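Sulfoquinovosidase (Escherichia coli, PDB 5AED) hydrolyses sulfoquinovosyl diacylglycerides and simple sulfoquinovosides such as sulfoquinovosyl glycerol, releasing sulfoquinovose for sulfoglycolysis. Local coordinates at residues A91-S96 and L103-Q108; L377-A382 and Y415-V420. One frame throughout, in Å; residues are numbered along the deposited sequence.

Contact 1 (A91-S96 and L103-Q108)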
loop_
_atom_site.group_PDB
_atom_site.type_symbol
_atom_site.label_atom_id
_atom_site.label_comp_id
_atom_site.label_asym_id
_atom_site.label_seq_id
_atom_site.Cartn_x
_atom_site.Cartn_y
_atom_site.Cartn_z
ATOM N N ALA A 91 -31.126 13.658 -10.084
ATOM C CA ALA A 91 -30.557 12.575 -9.268
ATOM C C ALA A 91 -31.205 12.547 -7.915
ATOM O O ALA A 91 -31.731 13.575 -7.452
ATOM C CB ALA A 91 -29.061 12.790 -9.072
ATOM N N THR A 92 -31.096 11.395 -7.238
ATOM C CA THR A 92 -31.552 11.298 -5.845
ATOM C C THR A 92 -30.449 11.014 -4.834
ATOM O O THR A 92 -29.463 10.384 -5.152
ATOM C CB THR A 92 -32.639 10.226 -5.688
ATOM O OG1 THR A 92 -32.046 8.960 -5.872
ATOM C CG2 THR A 92 -33.759 10.424 -6.732
ATOM N N LEU A 93 -30.619 11.525 -3.628
ATOM C CA LEU A 93 -29.744 11.230 -2.522
ATOM C C LEU A 93 -30.577 10.637 -1.385
ATOM O O LEU A 93 -31.457 11.314 -0.845
ATOM C CB LEU A 93 -29.014 12.506 -2.058
ATOM C CG LEU A 93 -28.196 12.441 -0.748
ATOM C CD1 LEU A 93 -27.112 11.369 -0.868
ATOM C CD2 LEU A 93 -27.568 13.791 -0.384
ATOM N N ASN A 94 -30.296 9.386 -1.009
ATOM C CA ASN A 94 -30.858 8.851 0.201
ATOM C C ASN A 94 -29.883 8.967 1.381
ATOM O O ASN A 94 -28.695 8.590 1.285
ATOM C CB ASN A 94 -31.363 7.444 -0.024
ATOM C CG ASN A 94 -32.569 7.143 0.838
ATOM O OD1 ASN A 94 -33.709 7.287 0.414
ATOM N ND2 ASN A 94 -32.318 6.821 2.090
ATOM N N ILE A 95 -30.365 9.588 2.462
ATOM C CA ILE A 95 -29.611 9.787 3.687
ATOM C C ILE A 95 -30.199 8.843 4.710
ATOM O O ILE A 95 -31.412 8.826 4.927
ATOM C CB ILE A 95 -29.750 11.215 4.202
ATOM C CG1 ILE A 95 -29.305 12.249 3.159
ATOM C CG2 ILE A 95 -28.914 11.419 5.451
ATOM C CD1 ILE A 95 -29.444 13.698 3.638
ATOM N N SER A 96 -29.358 8.035 5.328
ATOM C CA SER A 96 -29.834 7.062 6.327
ATOM C C SER A 96 -28.702 6.614 7.210
ATOM O O SER A 96 -27.595 7.162 7.112
ATOM C CB SER A 96 -30.505 5.865 5.669
ATOM O OG SER A 96 -29.568 4.891 5.332
ATOM N N LEU A 103 -23.346 6.853 9.148
ATOM C CA LEU A 103 -24.035 7.662 8.123
ATOM C C LEU A 103 -23.814 7.068 6.728
ATOM O O LEU A 103 -22.677 6.908 6.304
ATOM C CB LEU A 103 -23.507 9.116 8.166
ATOM C CG LEU A 103 -24.009 10.030 7.039
ATOM C CD1 LEU A 103 -25.513 10.231 7.127
ATOM C CD2 LEU A 103 -23.259 11.330 7.036
ATOM N N LEU A 104 -24.893 6.751 6.029
ATOM C CA LEU A 104 -24.892 6.138 4.711
ATOM C C LEU A 104 -25.543 7.099 3.723
ATOM O O LEU A 104 -26.689 7.477 3.927
ATOM C CB LEU A 104 -25.715 4.837 4.719
ATOM C CG LEU A 104 -25.853 4.089 3.391
ATOM C CD1 LEU A 104 -24.474 3.693 2.846
ATOM C CD2 LEU A 104 -26.801 2.878 3.484
ATOM N N LEU A 105 -24.823 7.429 2.642
ATOM C CA LEU A 105 -25.263 8.351 1.567
ATOM C C LEU A 105 -25.321 7.535 0.311
ATOM O O LEU A 105 -24.298 6.946 -0.071
ATOM C CB LEU A 105 -24.241 9.491 1.365
ATOM C CG LEU A 105 -24.452 10.811 2.061
ATOM C CD1 LEU A 105 -25.069 10.660 3.433
ATOM C CD2 LEU A 105 -23.182 11.663 2.077
ATOM N N GLU A 106 -26.494 7.459 -0.324
ATOM C CA GLU A 106 -26.669 6.754 -1.575
ATOM C C GLU A 106 -27.164 7.706 -2.624
ATOM O O GLU A 106 -28.291 8.218 -2.535
ATOM C CB GLU A 106 -27.675 5.633 -1.431
ATOM C CG GLU A 106 -27.106 4.456 -0.675
ATOM C CD GLU A 106 -28.175 3.489 -0.194
ATOM O OE1 GLU A 106 -29.031 3.921 0.623
ATOM O OE2 GLU A 106 -28.134 2.307 -0.609
ATOM N N LEU A 107 -26.311 7.932 -3.614
ATOM C CA LEU A 107 -26.582 8.818 -4.746
ATOM C C LEU A 107 -26.919 7.961 -5.951
ATOM O O LEU A 107 -26.216 6.951 -6.242
ATOM C CB LEU A 107 -25.350 9.662 -5.077
ATOM C CG LEU A 107 -25.219 11.049 -4.490
ATOM C CD1 LEU A 107 -23.838 11.600 -4.818
ATOM C CD2 LEU A 107 -26.297 11.987 -5.047
ATOM N N GLN A 108 -27.977 8.331 -6.669
ATOM C CA GLN A 108 -28.298 7.654 -7.915
ATOM C C GLN A 108 -28.765 8.676 -8.960
ATOM O O GLN A 108 -29.764 9.356 -8.779
ATOM C CB GLN A 108 -29.331 6.516 -7.650
ATOM C CG GLN A 108 -29.899 5.843 -8.893
ATOM C CD GLN A 108 -28.868 5.041 -9.680
ATOM O OE1 GLN A 108 -28.468 3.940 -9.270
ATOM N NE2 GLN A 108 -28.432 5.583 -10.837
HETATM O O HOH W 1 -30.646 7.558 -3.922
HETATM O O HOH W 2 -28.900 5.915 2.536
#
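The E106 carboxylate stands on the same face of the sheet as N94, its OE1 4.3 Å from N94 CB, while the flat amide of Q108 leads off from T92 and gives its NE2 to D220. These groups belong to an antiparallel β hairpin of the galactose mutarotase-like N-terminal domain. Three hydrogen-bonded pairs, T92–Q108, N94–E106 and S96–L104, each contribute two backbone bonds, and the non-hydrogen-bonded pairs L93–L107 and I95–L105 alternate with them. Side chains of the hydrogen-bonded pairs share the E106 face, where S96 OG packs against L104 CB and CD2.

The other face is aliphatic. L93 holds its CG anti to the backbone N (chi1 171°), and its CD1 reaches diagonally to L105 CG, 4.0 Å away, while its CB meets L107 CD2. Farther along, I95 CG2 touches L103 CD1, and L22 of strand 19-24 lies against both residues. Bound water bridges the strands on the face that carries T92, N94 and E106: one molecule lies 2.8 Å from E106 OE1 and 3.1 Å from S96 OG. Another donates to E106 O at 2.8 Å and is hydrogen-bonded to T92 OG1, also at 2.8 Å.

Contact 2 (L377-A382 and Y415-V420)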
loop_
_atom_site.group_PDB
_atom_site.type_symbol
_atom_site.label_atom_id
_atom_site.label_comp_id
_atom_site.label_asym_id
_atom_site.label_seq_id
_atom_site.Cartn_x
_atom_site.Cartn_y
_atom_site.Cartn_z
ATOM N N LEU A 377 -9.759 -13.578 -12.798
ATOM C CA LEU A 377 -10.178 -13.802 -11.430
ATOM C C LEU A 377 -11.683 -13.606 -11.169
ATOM O O LEU A 377 -12.160 -14.009 -10.121
ATOM C CB LEU A 377 -9.341 -12.956 -10.461
ATOM C CG LEU A 377 -7.827 -13.173 -10.573
ATOM C CD1 LEU A 377 -7.095 -12.170 -9.705
ATOM C CD2 LEU A 377 -7.468 -14.597 -10.179
ATOM N N THR A 378 -12.422 -12.980 -12.085
ATOM C CA THR A 378 -13.899 -12.937 -11.948
ATOM C C THR A 378 -14.593 -14.237 -12.417
ATOM O O THR A 378 -15.799 -14.388 -12.218
ATOM C CB THR A 378 -14.536 -11.750 -12.700
ATOM O OG1 THR A 378 -14.690 -12.088 -14.089
ATOM C CG2 THR A 378 -13.682 -10.407 -12.529
ATOM N N ASN A 379 -13.856 -15.122 -13.096
ATOM C CA ASN A 379 -14.383 -16.422 -13.534
ATOM C C ASN A 379 -14.253 -17.348 -12.330
ATOM O O ASN A 379 -13.152 -17.625 -11.898
ATOM C CB ASN A 379 -13.561 -16.883 -14.734
ATOM C CG ASN A 379 -14.000 -18.227 -15.323
ATOM O OD1 ASN A 379 -14.579 -19.083 -14.642
ATOM N ND2 ASN A 379 -13.634 -18.433 -16.584
ATOM N N PRO A 380 -15.372 -17.794 -11.745
ATOM C CA PRO A 380 -15.316 -18.633 -10.518
ATOM C C PRO A 380 -14.324 -19.806 -10.592
ATOM O O PRO A 380 -13.577 -20.077 -9.642
ATOM C CB PRO A 380 -16.740 -19.189 -10.409
ATOM C CG PRO A 380 -17.602 -18.272 -11.205
ATOM C CD PRO A 380 -16.754 -17.605 -12.240
ATOM N N GLU A 381 -14.306 -20.478 -11.732
ATOM C CA GLU A 381 -13.469 -21.646 -11.886
ATOM C C GLU A 381 -12.048 -21.316 -12.307
ATOM O O GLU A 381 -11.162 -22.051 -11.937
ATOM C CB GLU A 381 -14.151 -22.724 -12.729
ATOM C CG GLU A 381 -14.417 -22.437 -14.187
ATOM C CD GLU A 381 -14.701 -23.729 -14.986
ATOM O OE1 GLU A 381 -13.916 -24.720 -14.884
ATOM O OE2 GLU A 381 -15.713 -23.755 -15.731
ATOM N N ALA A 382 -11.795 -20.184 -12.975
ATOM C CA ALA A 382 -10.388 -19.704 -13.142
ATOM C C ALA A 382 -9.720 -19.326 -11.774
ATOM O O ALA A 382 -8.542 -19.663 -11.486
ATOM C CB ALA A 382 -10.341 -18.533 -14.085
ATOM N N TYR A 415 -12.235 -7.847 -21.429
ATOM C CA TYR A 415 -13.647 -8.250 -21.240
ATOM C C TYR A 415 -13.647 -9.444 -20.291
ATOM O O TYR A 415 -12.937 -10.400 -20.533
ATOM C CB TYR A 415 -14.337 -8.555 -22.596
ATOM C CG TYR A 415 -14.434 -7.304 -23.446
ATOM C CD1 TYR A 415 -13.318 -6.825 -24.133
ATOM C CD2 TYR A 415 -15.591 -6.537 -23.476
ATOM C CE1 TYR A 415 -13.360 -5.635 -24.856
ATOM C CE2 TYR A 415 -15.646 -5.342 -24.210
ATOM C CZ TYR A 415 -14.529 -4.898 -24.893
ATOM O OH TYR A 415 -14.545 -3.729 -25.612
ATOM N N LEU A 416 -14.389 -9.328 -19.193
ATOM C CA LEU A 416 -14.309 -10.244 -18.062
ATOM C C LEU A 416 -15.579 -11.079 -17.931
ATOM O O LEU A 416 -16.667 -10.643 -18.279
ATOM C CB LEU A 416 -14.116 -9.482 -16.735
ATOM C CG LEU A 416 -12.850 -8.651 -16.465
ATOM C CD1 LEU A 416 -11.603 -9.415 -16.877
ATOM C CD2 LEU A 416 -12.887 -7.298 -17.170
ATOM N N HIS A 417 -15.419 -12.247 -17.318
ATOM C CA HIS A 417 -16.457 -13.271 -17.197
ATOM C C HIS A 417 -17.691 -12.798 -16.452
ATOM O O HIS A 417 -18.774 -13.286 -16.699
ATOM C CB HIS A 417 -15.860 -14.472 -16.489
ATOM C CG HIS A 417 -16.756 -15.665 -16.446
ATOM N ND1 HIS A 417 -17.692 -15.856 -15.449
ATOM C CD2 HIS A 417 -16.857 -16.730 -17.277
ATOM C CE1 HIS A 417 -18.329 -16.995 -15.663
ATOM N NE2 HIS A 417 -17.843 -17.541 -16.768
ATOM N N ASN A 418 -17.533 -11.869 -15.519
ATOM C CA ASN A 418 -18.663 -11.373 -14.729
ATOM C C ASN A 418 -19.413 -10.267 -15.445
ATOM O O ASN A 418 -20.397 -9.770 -14.955
ATOM C CB ASN A 418 -18.189 -10.909 -13.358
ATOM C CG ASN A 418 -17.402 -9.569 -13.399
ATOM O OD1 ASN A 418 -16.997 -9.050 -14.460
ATOM N ND2 ASN A 418 -17.188 -9.011 -12.212
ATOM N N GLY A 419 -18.914 -9.836 -16.580
ATOM C CA GLY A 419 -19.616 -8.837 -17.372
ATOM C C GLY A 419 -19.508 -7.390 -16.936
ATOM O O GLY A 419 -20.194 -6.532 -17.510
ATOM N N VAL A 420 -18.673 -7.111 -15.929
ATOM C CA VAL A 420 -18.529 -5.775 -15.411
ATOM C C VAL A 420 -17.446 -5.086 -16.216
ATOM O O VAL A 420 -16.405 -5.673 -16.463
ATOM C CB VAL A 420 -18.134 -5.807 -13.928
ATOM C CG1 VAL A 420 -17.833 -4.408 -13.429
ATOM C CG2 VAL A 420 -19.249 -6.436 -13.093
#
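An asparagine that caps a helix also stacks on a histidine: the N379 side-chain amide lies over one face of the H417 imidazole, the two planes only 19° apart. N379 CG sits 3.7 Å above the ring plane, offset toward the rim, and ND2 comes 3.7 Å from H417 CD2. The CB of N379 adds an off-centre CH-π contact, 4.2 Å from the centroid of the H417 ring. The imidazole of H417 is carried across to the capping residue by a chi1 of -173°, which sets CG opposite the backbone N, and P380 CD approaches the ring obliquely, near ND1 and CE1. On the helix side, N379 OD1 accepts from E381 N and, weakly, from A382 N, two bonds that limit rotation of the stacked amide.

A hydrogen bond between the segments runs from N418 N to T378 OG1, 3.2 Å long and bent, with an N-H···O angle of 137°. D376 ties into both segments, OD1 bonding to T378 OG1 and OD2 accepting from H417 N. T378 CB and CG2 also pack on the N418 amide, the two side chains crossing at about a right angle. Residues L416 to G419 form a type I β turn, closed by G419 N to L416 O, and N418 OD1 takes V420 N in an Asx turn.

The contact thus joins the start of helix 380-395 to the loop that leads from barrel strand 401-404 into helix 422-443, whose M425 and W429 touch T378 and whose L432 packs on L377.

From the N terminus, the chain first closes contact 1, where strands 90-97 and 103-109 turn back on each other across a short connection within the mutarotase-like domain. Much later, inside the TIM-barrel domain, contact 2 closes a longer excursion: between residues 382 and 415 the chain runs through the rest of helix 380-395 and barrel strand 401-404. The two closures follow in series, neither nesting nor crossing. The centres of contact 1 and contact 2 lie about 29 Å apart, and the nearest atoms of contact 1 and contact 2 are about 14 Å apart, so they do not touch. Contact 1 pairs neighbouring strands of one β domain, whereas contact 2 ties together the approaches to two successive barrel helices, 380-395 and 422-443.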